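Local coordinates for protein GP37 (Pseudomonas phage phikz, PDB 5FT0) that probably inhibits the host ribonuclease RNase E, and with it the RNA degradosome, during bacteriophage infection, at residues 72-83 with 217-225; 154-162 with 170-178. All coordinates share one frame; numbering follows the deposited sequence.

Contact 1: residues 72-83 with 217-225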
loop_
_atom_site.group_PDB
_atom_site.type_symbol
_atom_site.label_atom_id
_atom_site.label_comp_id
_atom_site.label_asym_id
_atom_site.label_seq_id
_atom_site.Cartn_x
_atom_site.Cartn_y
_atom_site.Cartn_z
ATOM N N GLU A 72 18.650 -22.720 9.884
ATOM C CA GLU A 72 19.168 -22.939 8.538
ATOM C C GLU A 72 18.225 -22.364 7.491
ATOM O O GLU A 72 18.664 -21.725 6.528
ATOM C CB GLU A 72 19.389 -24.430 8.290
ATOM C CG GLU A 72 20.843 -24.843 8.214
ATOM C CD GLU A 72 21.020 -26.217 7.596
ATOM O OE1 GLU A 72 20.079 -27.037 7.675
ATOM O OE2 GLU A 72 22.099 -26.476 7.023
ATOM N N TYR A 73 16.917 -22.585 7.663
ATOM C CA TYR A 73 15.954 -22.090 6.684
ATOM C C TYR A 73 16.006 -20.570 6.581
ATOM O O TYR A 73 16.037 -20.012 5.479
ATOM C CB TYR A 73 14.539 -22.547 7.038
ATOM C CG TYR A 73 13.512 -22.011 6.069
ATOM C CD1 TYR A 73 13.302 -22.628 4.845
ATOM C CD2 TYR A 73 12.778 -20.869 6.361
ATOM C CE1 TYR A 73 12.382 -22.131 3.944
ATOM C CE2 TYR A 73 11.854 -20.365 5.464
ATOM C CZ TYR A 73 11.661 -21.001 4.259
ATOM O OH TYR A 73 10.743 -20.509 3.364
ATOM N N VAL A 74 16.011 -19.883 7.726
ATOM C CA VAL A 74 16.019 -18.423 7.716
ATOM C C VAL A 74 17.299 -17.903 7.073
ATOM O O VAL A 74 17.276 -16.923 6.319
ATOM C CB VAL A 74 15.834 -17.875 9.143
ATOM C CG1 VAL A 74 15.962 -16.357 9.148
ATOM C CG2 VAL A 74 14.482 -18.290 9.701
ATOM N N LEU A 75 18.433 -18.552 7.352
ATOM C CA LEU A 75 19.682 -18.167 6.703
ATOM C C LEU A 75 19.582 -18.302 5.188
ATOM O O LEU A 75 20.063 -17.436 4.449
ATOM C CB LEU A 75 20.842 -19.005 7.240
ATOM C CG LEU A 75 21.419 -18.605 8.597
ATOM C CD1 LEU A 75 22.541 -19.552 9.006
ATOM C CD2 LEU A 75 21.926 -17.170 8.545
ATOM N N SER A 76 18.946 -19.376 4.708
ATOM C CA SER A 76 18.825 -19.571 3.266
ATOM C C SER A 76 17.973 -18.485 2.622
ATOM O O SER A 76 18.195 -18.135 1.457
ATOM C CB SER A 76 18.242 -20.954 2.965
ATOM O OG SER A 76 16.846 -20.985 3.203
ATOM N N ARG A 77 16.992 -17.946 3.354
ATOM C CA ARG A 77 16.215 -16.827 2.829
ATOM C C ARG A 77 17.030 -15.538 2.841
ATOM O O ARG A 77 16.887 -14.700 1.943
ATOM C CB ARG A 77 14.922 -16.648 3.630
ATOM C CG ARG A 77 13.976 -17.856 3.627
ATOM C CD ARG A 77 13.571 -18.278 2.221
ATOM N NE ARG A 77 12.844 -17.230 1.502
ATOM C CZ ARG A 77 11.520 -17.152 1.419
ATOM N NH1 ARG A 77 10.761 -18.061 2.015
ATOM N NH2 ARG A 77 10.953 -16.166 0.736
ATOM N N ILE A 78 17.882 -15.354 3.852
ATOM C CA ILE A 78 18.725 -14.163 3.895
ATOM C C ILE A 78 19.769 -14.208 2.785
ATOM O O ILE A 78 20.040 -13.196 2.126
ATOM C CB ILE A 78 19.376 -14.017 5.283
ATOM C CG1 ILE A 78 18.310 -13.825 6.361
ATOM C CG2 ILE A 78 20.370 -12.858 5.298
ATOM C CD1 ILE A 78 18.878 -13.742 7.765
ATOM N N ILE A 79 20.370 -15.378 2.560
ATOM C CA ILE A 79 21.342 -15.526 1.480
ATOM C C ILE A 79 20.693 -15.212 0.138
ATOM O O ILE A 79 21.211 -14.411 -0.652
ATOM C CB ILE A 79 21.947 -16.939 1.493
ATOM C CG1 ILE A 79 22.748 -17.169 2.780
ATOM C CG2 ILE A 79 22.812 -17.165 0.256
ATOM C CD1 ILE A 79 23.147 -18.610 2.990
ATOM N N ALA A 80 19.543 -15.834 -0.137
ATOM C CA ALA A 80 18.841 -15.575 -1.391
ATOM C C ALA A 80 18.453 -14.107 -1.517
ATOM O O ALA A 80 18.504 -13.536 -2.611
ATOM C CB ALA A 80 17.607 -16.471 -1.496
ATOM N N ASP A 81 18.070 -13.479 -0.401
ATOM C CA ASP A 81 17.693 -12.069 -0.422
ATOM C C ASP A 81 18.848 -11.167 -0.839
ATOM O O ASP A 81 18.621 -10.080 -1.382
ATOM C CB ASP A 81 17.180 -11.645 0.954
ATOM C CG ASP A 81 15.675 -11.500 0.996
ATOM O OD1 ASP A 81 15.099 -11.031 -0.010
ATOM O OD2 ASP A 81 15.070 -11.844 2.033
ATOM N N ASN A 82 20.086 -11.582 -0.588
ATOM C CA ASN A 82 21.235 -10.729 -0.853
ATOM C C ASN A 82 21.938 -11.047 -2.163
ATOM O O ASN A 82 22.890 -10.343 -2.518
ATOM C CB ASN A 82 22.229 -10.816 0.309
ATOM C CG ASN A 82 21.801 -9.971 1.492
ATOM O OD1 ASN A 82 22.094 -8.778 1.551
ATOM N ND2 ASN A 82 21.086 -10.582 2.432
ATOM N N LEU A 83 21.492 -12.077 -2.888
ATOM C CA LEU A 83 22.016 -12.323 -4.227
ATOM C C LEU A 83 21.792 -11.127 -5.140
ATOM O O LEU A 83 22.592 -10.885 -6.049
ATOM C CB LEU A 83 21.366 -13.568 -4.832
ATOM C CG LEU A 83 21.700 -14.898 -4.164
ATOM C CD1 LEU A 83 20.908 -16.034 -4.807
ATOM C CD2 LEU A 83 23.196 -15.162 -4.238
ATOM N N HIS A 217 25.289 -23.812 -1.029
ATOM C CA HIS A 217 25.963 -22.904 -0.119
ATOM C C HIS A 217 26.421 -23.693 1.099
ATOM O O HIS A 217 25.695 -24.574 1.574
ATOM C CB HIS A 217 25.029 -21.758 0.303
ATOM C CG HIS A 217 25.695 -20.696 1.121
ATOM N ND1 HIS A 217 25.943 -20.839 2.469
ATOM C CD2 HIS A 217 26.150 -19.466 0.782
ATOM C CE1 HIS A 217 26.533 -19.747 2.924
ATOM N NE2 HIS A 217 26.669 -18.897 1.920
ATOM N N PRO A 218 27.617 -23.410 1.621
ATOM C CA PRO A 218 28.176 -24.261 2.687
ATOM C C PRO A 218 27.343 -24.323 3.959
ATOM O O PRO A 218 27.480 -25.293 4.712
ATOM C CB PRO A 218 29.548 -23.627 2.956
ATOM C CG PRO A 218 29.885 -22.901 1.699
ATOM C CD PRO A 218 28.582 -22.400 1.153
ATOM N N ASP A 219 26.488 -23.336 4.226
ATOM C CA ASP A 219 25.817 -23.228 5.516
ATOM C C ASP A 219 24.357 -23.662 5.489
ATOM O O ASP A 219 23.729 -23.733 6.550
ATOM C CB ASP A 219 25.908 -21.789 6.035
ATOM C CG ASP A 219 27.335 -21.365 6.323
ATOM O OD1 ASP A 219 28.170 -22.251 6.603
ATOM O OD2 ASP A 219 27.622 -20.151 6.273
ATOM N N VAL A 220 23.796 -23.948 4.316
ATOM C CA VAL A 220 22.384 -24.280 4.196
ATOM C C VAL A 220 22.232 -25.456 3.245
ATOM O O VAL A 220 23.124 -25.764 2.450
ATOM C CB VAL A 220 21.539 -23.085 3.697
ATOM C CG1 VAL A 220 21.555 -21.950 4.714
ATOM C CG2 VAL A 220 22.042 -22.614 2.347
ATOM N N GLU A 221 21.074 -26.114 3.331
ATOM C CA GLU A 221 20.795 -27.220 2.423
ATOM C C GLU A 221 20.718 -26.739 0.982
ATOM O O GLU A 221 21.184 -27.427 0.064
ATOM C CB GLU A 221 19.494 -27.918 2.821
ATOM C CG GLU A 221 19.559 -28.639 4.156
ATOM C CD GLU A 221 18.490 -29.706 4.300
ATOM O OE1 GLU A 221 17.515 -29.694 3.517
ATOM O OE2 GLU A 221 18.629 -30.562 5.199
ATOM N N GLU A 222 20.158 -25.551 0.763
ATOM C CA GLU A 222 19.852 -25.108 -0.587
ATOM C C GLU A 222 19.574 -23.611 -0.589
ATOM O O GLU A 222 19.004 -23.079 0.365
ATOM C CB GLU A 222 18.642 -25.873 -1.125
ATOM C CG GLU A 222 18.459 -25.834 -2.615
ATOM C CD GLU A 222 17.313 -26.720 -3.052
ATOM O OE1 GLU A 222 16.325 -26.828 -2.293
ATOM O OE2 GLU A 222 17.408 -27.321 -4.139
ATOM N N VAL A 223 19.981 -22.942 -1.664
ATOM C CA VAL A 223 19.590 -21.565 -1.935
ATOM C C VAL A 223 18.648 -21.576 -3.129
ATOM O O VAL A 223 18.973 -22.148 -4.177
ATOM C CB VAL A 223 20.808 -20.665 -2.203
ATOM C CG1 VAL A 223 20.350 -19.254 -2.532
ATOM C CG2 VAL A 223 21.735 -20.663 -0.997
ATOM N N LEU A 224 17.485 -20.952 -2.971
ATOM C CA LEU A 224 16.468 -20.897 -4.011
ATOM C C LEU A 224 16.285 -19.458 -4.470
ATOM O O LEU A 224 16.341 -18.530 -3.660
ATOM C CB LEU A 224 15.128 -21.452 -3.512
ATOM C CG LEU A 224 15.117 -22.882 -2.963
ATOM C CD1 LEU A 224 13.725 -23.246 -2.471
ATOM C CD2 LEU A 224 15.595 -23.870 -4.013
ATOM N N PHE A 225 16.054 -19.280 -5.769
ATOM C CA PHE A 225 15.795 -17.962 -6.328
ATOM C C PHE A 225 14.979 -18.124 -7.601
ATOM O O PHE A 225 15.280 -18.984 -8.433
ATOM C CB PHE A 225 17.096 -17.204 -6.626
ATOM C CG PHE A 225 16.920 -15.711 -6.732
ATOM C CD1 PHE A 225 16.360 -15.138 -7.864
ATOM C CD2 PHE A 225 17.321 -14.882 -5.700
ATOM C CE1 PHE A 225 16.199 -13.766 -7.957
ATOM C CE2 PHE A 225 17.167 -13.508 -5.788
ATOM C CZ PHE A 225 16.604 -12.952 -6.917
HETATM O O HOH W 1 16.638 -19.713 -0.302
#
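The imidazole of His217 lies between two aliphatic groups. Ile79 CD1 sits over the centre of one face, 3.5 Å from the ring centroid and only 7° off the normal, a CH-pi contact; CD of Pro218 covers the opposite face, offset toward the rim. Asp219 CA lies at the edge, and Asp219 N donates to ND1 from somewhat out of the ring plane, in a type I turn from His217 to Val220, while NE2 is held by Ala14 O of helix 8-15, so both ring nitrogens are engaged and the ring's rotation is fixed. The other ring, Phe225, presents its edge to the helix: CE2 stands 3.4 Å from Ala80 O, near the ring plane, and Leu83 CD1 comes in obliquely at CD2.

The rest of the contact is largely aliphatic. Val220 CG1, anti to its own carbonyl carbon (chi1 -65°), reaches the helix backbone near Glu72 O and Ser76 N. Ile79 CG2 crosses Val223 at about a right angle to meet CG2, and Val223 CG1 touches both Ala80 CB and Leu83 CD1. Packing is close at Ala80, whose CB lies 3.2 Å from Leu224 O.

No direct hydrogen bond joins the segments. One water bridges them, donating to Ser76 O (2.8 Å) and accepting from Leu224 N (3.1 Å). Ser76 OG turns back to Tyr73 O, which also accepts from Arg77 N. At the outer end, Glu72 OE2 and Asp219 O are two acceptors 3.2 Å apart, and the carboxylates of Glu72 and Glu221 stand nearly perpendicular, a like-charge pair that may be mildly unfavourable.

This is a helix packed on the antiparallel sheet of Dip: helix 72-82, part of helix 67-82, crosses strand 222-225 at -46°, near the start of strand 220-232 and the turn from strand 206-217.

Contact 2: residues 154-162 with 170-178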
loop_
_atom_site.group_PDB
_atom_site.type_symbol
_atom_site.label_atom_id
_atom_site.label_comp_id
_atom_site.label_asym_id
_atom_site.label_seq_id
_atom_site.Cartn_x
_atom_site.Cartn_y
_atom_site.Cartn_z
ATOM N N LYS A 154 12.419 -21.179 -24.444
ATOM C CA LYS A 154 13.832 -21.468 -24.674
ATOM C C LYS A 154 14.649 -20.222 -24.354
ATOM O O LYS A 154 14.439 -19.166 -24.960
ATOM C CB LYS A 154 14.075 -21.918 -26.115
ATOM C CG LYS A 154 13.209 -23.091 -26.552
ATOM N N THR A 155 15.580 -20.349 -23.404
ATOM C CA THR A 155 16.402 -19.209 -23.010
ATOM C C THR A 155 17.464 -18.875 -24.052
ATOM O O THR A 155 17.949 -17.739 -24.081
ATOM C CB THR A 155 17.060 -19.481 -21.654
ATOM O OG1 THR A 155 16.111 -20.106 -20.780
ATOM C CG2 THR A 155 17.531 -18.183 -21.015
ATOM N N ASP A 156 17.828 -19.834 -24.909
ATOM C CA ASP A 156 18.797 -19.554 -25.965
ATOM C C ASP A 156 18.266 -18.530 -26.958
ATOM O O ASP A 156 19.045 -17.777 -27.552
ATOM C CB ASP A 156 19.162 -20.843 -26.703
ATOM C CG ASP A 156 19.899 -21.831 -25.828
ATOM O OD1 ASP A 156 20.613 -21.394 -24.901
ATOM O OD2 ASP A 156 19.763 -23.050 -26.069
ATOM N N ASN A 157 16.949 -18.479 -27.139
ATOM C CA ASN A 157 16.331 -17.733 -28.226
ATOM C C ASN A 157 16.022 -16.313 -27.757
ATOM O O ASN A 157 15.227 -16.116 -26.832
ATOM C CB ASN A 157 15.069 -18.467 -28.690
ATOM C CG ASN A 157 14.294 -17.722 -29.769
ATOM O OD1 ASN A 157 14.374 -16.504 -29.898
ATOM N ND2 ASN A 157 13.539 -18.472 -30.562
ATOM N N LEU A 158 16.635 -15.324 -28.414
ATOM C CA LEU A 158 16.376 -13.927 -28.075
ATOM C C LEU A 158 14.990 -13.482 -28.527
ATOM O O LEU A 158 14.366 -12.642 -27.866
ATOM C CB LEU A 158 17.447 -13.024 -28.694
ATOM C CG LEU A 158 17.145 -11.526 -28.790
ATOM C CD1 LEU A 158 17.197 -10.872 -27.425
ATOM C CD2 LEU A 158 18.090 -10.827 -29.751
ATOM N N GLU A 159 14.487 -14.032 -29.638
ATOM C CA GLU A 159 13.177 -13.622 -30.136
ATOM C C GLU A 159 12.073 -13.935 -29.137
ATOM O O GLU A 159 11.056 -13.236 -29.099
ATOM C CB GLU A 159 12.886 -14.296 -31.479
ATOM N N GLU A 160 12.249 -14.978 -28.321
ATOM C CA GLU A 160 11.273 -15.239 -27.269
ATOM C C GLU A 160 11.346 -14.188 -26.168
ATOM O O GLU A 160 10.323 -13.868 -25.552
ATOM C CB GLU A 160 11.470 -16.641 -26.693
ATOM C CG GLU A 160 11.268 -17.754 -27.709
ATOM C CD GLU A 160 11.015 -19.100 -27.059
ATOM O OE1 GLU A 160 10.064 -19.201 -26.257
ATOM O OE2 GLU A 160 11.761 -20.056 -27.352
ATOM N N PHE A 161 12.536 -13.636 -25.910
ATOM C CA PHE A 161 12.625 -12.485 -25.019
ATOM C C PHE A 161 12.087 -11.226 -25.684
ATOM O O PHE A 161 11.617 -10.315 -24.994
ATOM C CB PHE A 161 14.069 -12.277 -24.560
ATOM C CG PHE A 161 14.482 -13.186 -23.436
ATOM C CD1 PHE A 161 14.265 -12.819 -22.118
ATOM C CD2 PHE A 161 15.082 -14.408 -23.696
ATOM C CE1 PHE A 161 14.639 -13.651 -21.082
ATOM C CE2 PHE A 161 15.459 -15.245 -22.662
ATOM C CZ PHE A 161 15.238 -14.866 -21.354
ATOM N N GLU A 162 12.148 -11.152 -27.017
ATOM C CA GLU A 162 11.481 -10.063 -27.722
ATOM C C GLU A 162 9.968 -10.179 -27.606
ATOM O O GLU A 162 9.270 -9.162 -27.564
ATOM C CB GLU A 162 11.900 -10.041 -29.192
ATOM C CG GLU A 162 13.353 -9.650 -29.416
ATOM C CD GLU A 162 13.744 -9.659 -30.881
ATOM O OE1 GLU A 162 12.906 -10.049 -31.722
ATOM O OE2 GLU A 162 14.891 -9.273 -31.190
ATOM N N ALA A 170 14.787 -6.622 -24.701
ATOM C CA ALA A 170 14.920 -8.071 -24.831
ATOM C C ALA A 170 16.324 -8.552 -24.483
ATOM O O ALA A 170 16.484 -9.550 -23.771
ATOM C CB ALA A 170 14.545 -8.506 -26.247
ATOM N N ASN A 171 17.354 -7.861 -24.973
ATOM C CA ASN A 171 18.714 -8.339 -24.748
ATOM C C ASN A 171 19.176 -8.077 -23.318
ATOM O O ASN A 171 19.880 -8.908 -22.732
ATOM C CB ASN A 171 19.676 -7.699 -25.748
ATOM C CG ASN A 171 21.064 -8.312 -25.692
ATOM O OD1 ASN A 171 22.018 -7.682 -25.237
ATOM N ND2 ASN A 171 21.179 -9.557 -26.142
ATOM N N ASN A 172 18.799 -6.933 -22.742
ATOM C CA ASN A 172 19.126 -6.673 -21.343
ATOM C C ASN A 172 18.470 -7.697 -20.427
ATOM O O ASN A 172 19.082 -8.156 -19.455
ATOM C CB ASN A 172 18.694 -5.261 -20.950
ATOM C CG ASN A 172 19.555 -4.186 -21.583
ATOM O OD1 ASN A 172 20.745 -4.388 -21.818
ATOM N ND2 ASN A 172 18.954 -3.033 -21.857
ATOM N N VAL A 173 17.222 -8.068 -20.725
ATOM C CA VAL A 173 16.511 -9.040 -19.900
ATOM C C VAL A 173 17.106 -10.431 -20.079
ATOM O O VAL A 173 17.275 -11.178 -19.108
ATOM C CB VAL A 173 15.008 -9.010 -20.232
ATOM C CG1 VAL A 173 14.293 -10.172 -19.574
ATOM C CG2 VAL A 173 14.396 -7.692 -19.781
ATOM N N LYS A 174 17.441 -10.797 -21.318
ATOM C CA LYS A 174 18.101 -12.075 -21.567
ATOM C C LYS A 174 19.429 -12.165 -20.824
ATOM O O LYS A 174 19.779 -13.221 -20.286
ATOM C CB LYS A 174 18.305 -12.262 -23.072
ATOM C CG LYS A 174 19.059 -13.521 -23.474
ATOM C CD LYS A 174 18.945 -13.750 -24.976
ATOM C CE LYS A 174 20.273 -14.157 -25.599
ATOM N NZ LYS A 174 20.703 -15.525 -25.203
ATOM N N GLU A 175 20.178 -11.062 -20.775
ATOM C CA GLU A 175 21.439 -11.057 -20.042
ATOM C C GLU A 175 21.215 -11.133 -18.537
ATOM O O GLU A 175 22.067 -11.663 -17.812
ATOM C CB GLU A 175 22.252 -9.813 -20.398
ATOM C CG GLU A 175 22.783 -9.810 -21.825
ATOM C CD GLU A 175 23.715 -10.977 -22.103
ATOM O OE1 GLU A 175 24.629 -11.222 -21.283
ATOM O OE2 GLU A 175 23.532 -11.653 -23.139
ATOM N N LEU A 176 20.090 -10.602 -18.048
ATOM C CA LEU A 176 19.771 -10.727 -16.629
ATOM C C LEU A 176 19.555 -12.186 -16.251
ATOM O O LEU A 176 20.114 -12.676 -15.261
ATOM C CB LEU A 176 18.535 -9.892 -16.293
ATOM C CG LEU A 176 17.904 -10.117 -14.915
ATOM C CD1 LEU A 176 18.874 -9.730 -13.812
ATOM C CD2 LEU A 176 16.606 -9.332 -14.783
ATOM N N ILE A 177 18.747 -12.900 -17.038
ATOM C CA ILE A 177 18.540 -14.327 -16.808
ATOM C C ILE A 177 19.861 -15.075 -16.905
ATOM O O ILE A 177 20.169 -15.933 -16.069
ATOM C CB ILE A 177 17.504 -14.882 -17.803
ATOM C CG1 ILE A 177 16.161 -14.169 -17.630
ATOM C CG2 ILE A 177 17.352 -16.393 -17.640
ATOM C CD1 ILE A 177 15.615 -14.227 -16.220
ATOM N N LEU A 178 20.660 -14.760 -17.928
ATOM C CA LEU A 178 21.939 -15.433 -18.126
ATOM C C LEU A 178 22.859 -15.229 -16.930
ATOM O O LEU A 178 23.513 -16.170 -16.465
ATOM C CB LEU A 178 22.598 -14.914 -19.404
ATOM C CG LEU A 178 23.289 -15.918 -20.326
ATOM C CD1 LEU A 178 22.269 -16.864 -20.943
ATOM C CD2 LEU A 178 24.070 -15.183 -21.406
#
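Phe161 makes the main hydrophobic contact, a knob set into a hole formed by Ala170, Val173, Lys174 and Ile177. Its ring lies with one face on the helix backbone: Lys174 CA is 3.9 Å from the centroid and 12° off the normal, a CH-pi contact. Lys174 CB and CG run across the CD2 and CE2 side, while Val173 CG1 and Ile177 CG1 lie at the ring edge, Ile177 CG1 3.8 Å from Phe161 CE1.

Smaller aliphatic contacts surround this knob. Leu158, with CG anti to its backbone N (chi1 163°), extends CD1 to Ala170 CB at 3.7 Å. Glu162 CG comes to 3.6 Å from Ala170 CB, and Thr155 CG2 touches Ile177 CG2 at 3.8 Å.

Polar interactions are sparse. Lys174, bent at chi3 and chi4, lays CD against Leu158 and brings NZ to 3.7 Å from both Thr155 O and Asp156 O, too far to count as bonds. Within 154-162, Asn157 takes the N-cap position, its OD1 accepting from Glu160 N at 3.1 Å with the donor well above the carbonyl plane. Glu162 OE1 pairs with Lys167.

With no hydrogen bond between the segments, the grip is that of nonpolar contact, and the lysine contributes chiefly through its aliphatic carbons; any attraction between its ammonium and the two carbonyls is probably weak.

Contact 1 lies nearer the centre of the chain, its centre about 13 Å from it against about 17 Å for contact 2, but each combines a buried apolar part (Ile79, Val220, Val223 and Phe225; Phe161, Ala170, Val173 and Ile177) with a more exposed charged margin. Contact 1 joins elements distant in sequence, helix 67-82 and strand 220-232, whereas contact 2 folds one end of helix 158-187 and the loop before it against a later part of that same helix. The two meet indirectly: helix 158-187 also touches Leu83 and Phe225, and Val173 and Ile177 pack against strand 220-232. Contact 1 adds a water bridge and a polar-bonded histidine; contact 2 relies on a phenylalanine knob.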